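Local coordinates for 65 kDa virulence protein (Salmonella typhimurium, PDB 2GWM), which probably transfers ADP-ribose from NAD+ to an arginine of host actin, blocking filament assembly; this chain is its C-terminal ADP-ribosyltransferase domain, at residues T98-I103 with E160-C165; N120-N125 with I190-N195. All coordinates share one frame; numbering follows the deposited sequence.

Contact 1: residues T98-I103 with E160-C165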
loop_
_atom_site.group_PDB
_atom_site.type_symbol
_atom_site.label_atom_id
_atom_site.label_comp_id
_atom_site.label_asym_id
_atom_site.label_seq_id
_atom_site.Cartn_x
_atom_site.Cartn_y
_atom_site.Cartn_z
ATOM N N THR A 98 3.891 -4.415 15.864
ATOM C CA THR A 98 3.208 -4.997 17.055
ATOM C C THR A 98 3.712 -4.408 18.342
ATOM O O THR A 98 3.499 -4.937 19.427
ATOM C CB THR A 98 3.284 -6.545 17.122
ATOM O OG1 THR A 98 4.640 -6.962 17.149
ATOM C CG2 THR A 98 2.590 -7.161 15.975
ATOM N N THR A 99 4.350 -3.264 18.216
ATOM C CA THR A 99 4.731 -2.447 19.380
ATOM C C THR A 99 3.648 -1.384 19.612
ATOM O O THR A 99 3.513 -0.399 18.846
ATOM C CB THR A 99 6.096 -1.822 19.187
ATOM O OG1 THR A 99 7.074 -2.861 18.977
ATOM C CG2 THR A 99 6.490 -1.022 20.406
ATOM N N ILE A 100 2.889 -1.564 20.691
ATOM C CA ILE A 100 1.805 -0.658 21.001
ATOM C C ILE A 100 2.342 0.756 21.094
ATOM O O ILE A 100 3.348 1.021 21.778
ATOM C CB ILE A 100 1.111 -1.007 22.346
ATOM C CG1 ILE A 100 0.519 -2.385 22.305
ATOM C CG2 ILE A 100 0.040 0.035 22.638
ATOM C CD1 ILE A 100 -0.667 -2.432 21.431
ATOM N N GLY A 101 1.672 1.661 20.394
ATOM C CA GLY A 101 2.014 3.055 20.386
ATOM C C GLY A 101 3.134 3.458 19.450
ATOM O O GLY A 101 3.440 4.650 19.345
ATOM N N ASN A 102 3.736 2.489 18.748
ATOM C CA ASN A 102 4.782 2.786 17.753
ATOM C C ASN A 102 4.200 3.670 16.637
ATOM O O ASN A 102 3.003 3.629 16.322
ATOM C CB ASN A 102 5.360 1.499 17.180
ATOM C CG ASN A 102 6.723 1.664 16.516
ATOM O OD1 ASN A 102 7.431 2.660 16.709
ATOM N ND2 ASN A 102 7.125 0.635 15.762
ATOM N N ILE A 103 5.048 4.517 16.075
ATOM C CA ILE A 103 4.685 5.283 14.894
ATOM C C ILE A 103 5.587 4.824 13.781
ATOM O O ILE A 103 6.823 4.866 13.915
ATOM C CB ILE A 103 4.794 6.789 15.172
ATOM C CG1 ILE A 103 3.755 7.128 16.247
ATOM C CG2 ILE A 103 4.539 7.571 13.921
ATOM C CD1 ILE A 103 3.737 8.421 16.608
ATOM N N GLU A 160 -2.237 1.231 17.464
ATOM C CA GLU A 160 -3.078 1.492 18.632
ATOM C C GLU A 160 -3.318 0.244 19.497
ATOM O O GLU A 160 -3.226 0.305 20.718
ATOM C CB GLU A 160 -4.382 2.121 18.138
ATOM C CG GLU A 160 -4.141 3.465 17.500
ATOM C CD GLU A 160 -5.395 4.281 17.321
ATOM O OE1 GLU A 160 -6.450 3.697 16.911
ATOM O OE2 GLU A 160 -5.295 5.502 17.542
ATOM N N SER A 161 -3.646 -0.882 18.882
ATOM C CA SER A 161 -3.733 -2.139 19.619
ATOM C C SER A 161 -3.506 -3.330 18.724
ATOM O O SER A 161 -3.669 -3.242 17.503
ATOM C CB SER A 161 -5.089 -2.267 20.302
ATOM O OG SER A 161 -6.190 -2.290 19.430
ATOM N N ILE A 162 -3.136 -4.442 19.359
ATOM C CA ILE A 162 -2.888 -5.692 18.688
ATOM C C ILE A 162 -3.789 -6.714 19.361
ATOM O O ILE A 162 -3.853 -6.748 20.617
ATOM C CB ILE A 162 -1.402 -6.153 18.739
ATOM C CG1 ILE A 162 -0.453 -5.076 18.165
ATOM C CG2 ILE A 162 -1.259 -7.496 17.988
ATOM C CD1 ILE A 162 0.153 -4.148 19.124
ATOM N N VAL A 163 -4.517 -7.485 18.562
ATOM C CA VAL A 163 -5.438 -8.491 19.072
ATOM C C VAL A 163 -5.004 -9.797 18.476
ATOM O O VAL A 163 -5.240 -10.027 17.279
ATOM C CB VAL A 163 -6.869 -8.166 18.597
ATOM C CG1 VAL A 163 -7.822 -8.979 19.287
ATOM C CG2 VAL A 163 -7.167 -6.621 18.841
ATOM N N ASN A 164 -4.382 -10.673 19.295
ATOM C CA ASN A 164 -3.955 -11.984 18.867
ATOM C C ASN A 164 -5.096 -12.965 18.751
ATOM O O ASN A 164 -6.116 -12.879 19.448
ATOM C CB ASN A 164 -2.905 -12.510 19.792
ATOM C CG ASN A 164 -1.634 -11.723 19.723
ATOM O OD1 ASN A 164 -1.299 -11.150 18.724
ATOM N ND2 ASN A 164 -0.868 -11.772 20.788
ATOM N N CYS A 165 -4.911 -13.928 17.861
ATOM C CA CYS A 165 -5.848 -14.975 17.691
ATOM C C CYS A 165 -6.146 -15.729 19.010
ATOM O O CYS A 165 -5.288 -15.771 19.896
ATOM C CB CYS A 165 -5.433 -15.928 16.558
ATOM S SG CYS A 165 -3.875 -16.720 16.749
#

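Contact 2: residues N120-N125 with I190-N195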
loop_
_atom_site.group_PDB
_atom_site.type_symbol
_atom_site.label_atom_id
_atom_site.label_comp_id
_atom_site.label_asym_id
_atom_site.label_seq_id
_atom_site.Cartn_x
_atom_site.Cartn_y
_atom_site.Cartn_z
ATOM N N ASN A 120 -4.769 -13.053 5.624
ATOM C CA ASN A 120 -3.381 -13.344 5.745
ATOM C C ASN A 120 -3.056 -13.483 7.228
ATOM O O ASN A 120 -3.967 -13.417 8.057
ATOM C CB ASN A 120 -2.549 -12.207 5.135
ATOM C CG ASN A 120 -1.305 -12.672 4.467
ATOM O OD1 ASN A 120 -0.592 -13.565 4.964
ATOM N ND2 ASN A 120 -0.994 -12.046 3.280
ATOM N N ASP A 121 -1.792 -13.682 7.573
ATOM C CA ASP A 121 -1.477 -13.828 9.002
ATOM C C ASP A 121 -1.828 -12.605 9.846
ATOM O O ASP A 121 -2.146 -12.724 11.026
ATOM C CB ASP A 121 -0.063 -14.371 9.273
ATOM C CG ASP A 121 1.108 -13.415 8.938
ATOM O OD1 ASP A 121 1.032 -12.225 9.301
ATOM O OD2 ASP A 121 2.134 -13.911 8.337
ATOM N N THR A 122 -1.810 -11.444 9.226
ATOM C CA THR A 122 -2.096 -10.190 9.878
ATOM C C THR A 122 -3.183 -9.436 9.126
ATOM O O THR A 122 -3.084 -9.248 7.898
ATOM C CB THR A 122 -0.818 -9.341 9.933
ATOM O OG1 THR A 122 0.185 -10.042 10.618
ATOM C CG2 THR A 122 -1.071 -8.031 10.590
ATOM N N ILE A 123 -4.201 -8.972 9.816
ATOM C CA ILE A 123 -5.189 -8.092 9.267
ATOM C C ILE A 123 -4.996 -6.745 9.907
ATOM O O ILE A 123 -5.006 -6.584 11.127
ATOM C CB ILE A 123 -6.640 -8.546 9.573
ATOM C CG1 ILE A 123 -6.889 -10.000 9.174
ATOM C CG2 ILE A 123 -7.665 -7.643 8.901
ATOM C CD1 ILE A 123 -6.537 -10.338 7.778
ATOM N N LEU A 124 -4.771 -5.748 9.066
ATOM C CA LEU A 124 -4.730 -4.347 9.523
ATOM C C LEU A 124 -6.077 -3.678 9.378
ATOM O O LEU A 124 -6.706 -3.701 8.315
ATOM C CB LEU A 124 -3.740 -3.564 8.667
ATOM C CG LEU A 124 -2.352 -4.116 8.602
ATOM C CD1 LEU A 124 -1.430 -3.199 7.773
ATOM C CD2 LEU A 124 -1.725 -4.426 9.917
ATOM N N ASN A 125 -6.548 -3.055 10.466
ATOM C CA ASN A 125 -7.749 -2.296 10.537
ATOM C C ASN A 125 -7.278 -0.875 10.750
ATOM O O ASN A 125 -6.786 -0.549 11.762
ATOM C CB ASN A 125 -8.559 -2.789 11.783
ATOM C CG ASN A 125 -9.845 -2.065 11.985
ATOM O OD1 ASN A 125 -10.630 -1.859 11.043
ATOM N ND2 ASN A 125 -10.116 -1.681 13.269
ATOM N N ILE A 190 -5.303 -16.638 10.393
ATOM C CA ILE A 190 -5.062 -15.328 10.948
ATOM C C ILE A 190 -4.442 -15.420 12.308
ATOM O O ILE A 190 -5.015 -16.087 13.204
ATOM C CB ILE A 190 -6.342 -14.465 10.985
ATOM C CG1 ILE A 190 -6.932 -14.328 9.566
ATOM C CG2 ILE A 190 -6.105 -13.106 11.605
ATOM C CD1 ILE A 190 -8.293 -13.741 9.576
ATOM N N LYS A 191 -3.328 -14.712 12.485
ATOM C CA LYS A 191 -2.635 -14.691 13.741
ATOM C C LYS A 191 -2.946 -13.473 14.589
ATOM O O LYS A 191 -2.962 -13.519 15.818
ATOM C CB LYS A 191 -1.136 -14.747 13.507
ATOM C CG LYS A 191 -0.322 -14.895 14.767
ATOM C CD LYS A 191 0.848 -15.847 14.459
ATOM C CE LYS A 191 1.457 -16.415 15.704
ATOM N NZ LYS A 191 2.297 -15.399 16.374
ATOM N N ARG A 192 -3.266 -12.361 13.945
ATOM C CA ARG A 192 -3.482 -11.133 14.661
ATOM C C ARG A 192 -4.231 -10.127 13.820
ATOM O O ARG A 192 -4.207 -10.153 12.576
ATOM C CB ARG A 192 -2.143 -10.557 15.100
ATOM C CG ARG A 192 -1.379 -10.033 13.887
ATOM C CD ARG A 192 0.013 -9.569 14.262
ATOM N NE ARG A 192 0.922 -10.602 14.768
ATOM C CZ ARG A 192 1.555 -11.504 14.022
ATOM N NH1 ARG A 192 1.309 -11.569 12.721
ATOM N NH2 ARG A 192 2.404 -12.390 14.581
ATOM N N ILE A 193 -4.918 -9.256 14.521
ATOM C CA ILE A 193 -5.430 -7.999 14.026
ATOM C C ILE A 193 -4.622 -6.901 14.636
ATOM O O ILE A 193 -4.377 -6.888 15.828
ATOM C CB ILE A 193 -6.972 -7.809 14.361
ATOM C CG1 ILE A 193 -7.807 -8.952 13.805
ATOM C CG2 ILE A 193 -7.474 -6.406 13.926
ATOM C CD1 ILE A 193 -9.154 -9.044 14.503
ATOM N N ILE A 194 -4.261 -5.925 13.794
ATOM C CA ILE A 194 -3.579 -4.753 14.268
ATOM C C ILE A 194 -4.473 -3.598 13.915
ATOM O O ILE A 194 -4.762 -3.341 12.763
ATOM C CB ILE A 194 -2.205 -4.541 13.669
ATOM C CG1 ILE A 194 -1.341 -5.764 13.871
ATOM C CG2 ILE A 194 -1.560 -3.311 14.319
ATOM C CD1 ILE A 194 0.046 -5.645 13.278
ATOM N N ASN A 195 -4.897 -2.872 14.956
ATOM C CA ASN A 195 -5.695 -1.648 14.848
ATOM C C ASN A 195 -4.713 -0.486 14.793
ATOM O O ASN A 195 -3.931 -0.275 15.722
ATOM C CB ASN A 195 -6.653 -1.519 16.034
ATOM C CG ASN A 195 -7.614 -2.655 16.116
ATOM O OD1 ASN A 195 -7.651 -3.420 17.140
ATOM N ND2 ASN A 195 -8.447 -2.754 15.110
#

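Contact 1: residues T98-I103 with E160-C165
Ile162 points its side chain from strand 155-164 toward the loop, against Thr98 and Ile100, and makes the largest part of the contact between 98-103 and 160-165. Its CG1 lies 3.8 Å from Thr98 CA and 4.1 Å from Thr98 CB, and this is the tight part. CG1 stands anti to the carbonyl carbon of Ile162 (chi1 -56°), against the chain as it leaves helix 91-97, and an unusual chi2 of 94° turns CD1 toward Thr98 O and Ile100. Ile100 arrives from the other direction, so the two isoleucines slide past each other in opposite directions. Their CD1 methyls are modelled too close together, so the position of one or both is doubtful; Ile100 CG1 to Ile162 CD1, about 3.7 Å, and Ile100 CD1 to Ser161 CA, about 3.6 Å, are only approximate.

Thr99 to Asn102 form a type II beta turn, closed by the bond from Asn102 N to Thr99 O at 2.9 Å, with Gly101 at the positive-phi corner. This turn links helix 91-97 to the edge strand 103-106, and backbone bonds from Gly101 and Asn102 to Ile159 tie it to strand 155-164. In the strand facing the turn, Glu160 and Ser161 both face Asn195, a classic beta bulge.

The contact as a whole lies at the protein surface, and away from Ile162 it thins out. Ile100 is exposed, and its CG2 makes a single ordinary contact with Glu160 O, at 3.8 Å. The Glu160 side chain starts away from the loop and forms a salt bridge with Arg197. The threonine hydroxyls turn back to the helix, Thr98 OG1 to Leu94 O and Thr99 OG1 to Lys95 O.

Contact 2: residues N120-N125 with I190-N195
The guanidinium of Arg192 has the aliphatic CG of Lys191 over one face, offset toward the rim, and two oxygens at its edge, Thr122 OG1 and Asp121 OD1. NH1 donates to Thr122 OG1 at 2.8 Å, with the hydroxyl only 10° out of the guanidinium plane. The same NH1 makes a longer salt bridge to Asp121 OD1, at 3.5 Å, and here the carboxylate stands almost perpendicular to the guanidinium, their planes 88° apart. Thr122 OG1 in turn donates to Asp121 OD1 at 2.7 Å, closing a triangle of three side chains. A bend at chi3 (64°) folds the arginine back to bring NH1 there.

Beyond this cluster, along the strands, the chains run as parallel neighbours in the mixed sheet of the ADP-ribosyltransferase domain, Thr122 paired with Arg192 through to Asn125 with Asn195. Asp121 O opens the ladder by accepting two bonds, from Lys191 N at 2.7 Å and from Arg192 N at 3.1 Å. Ile123 then bonds through its N to Arg192 O and through its O to Ile194 N, and Asn125 N continues to Ile194 O. On the face with Thr122, Leu124 CD2 lies alongside Ile194 CB at 3.8 Å, and Thr122 CG2 is as near to Ile194 CD1; Leu124 also lies close to Arg81, a predicted active-site residue. On the other face, Ile190 lies across Ile123, its CD1 4.0 Å from Ile123 CG1, and touches Phe170 and Leu174 of helix 168-175.

Asp86 pairs with Arg192 NH2, and its backbone N donates to Asp121 OD2, while Leu85 N donates to Asp121 OD1. The buried guanidinium thus pairs with two carboxylates, Asp121 and Asp86, and would probably help keep both ionised.

The centres of contacts 1 and 2 are about 10 Å apart, on the same five-stranded mixed sheet. Strand 155-164 of contact 1 runs antiparallel beside strand 192-198 of contact 2, and the two contacts meet directly where Val163 N probably bonds to Ile193 O and Asn195 N to Ser161 O. Along the chain the segments alternate: 98-103, 120-125, 160-165, 190-195. Contact 1 lies at the surface, where a loop leads into the edge strand 103-106. Contact 2 is buried and joins strands 122-127 and 192-198, the first of which borders 78-83. The sheet thus runs from the surface loop of contact 1, away from the predicted active site, to strand 78-83, which carries Arg81.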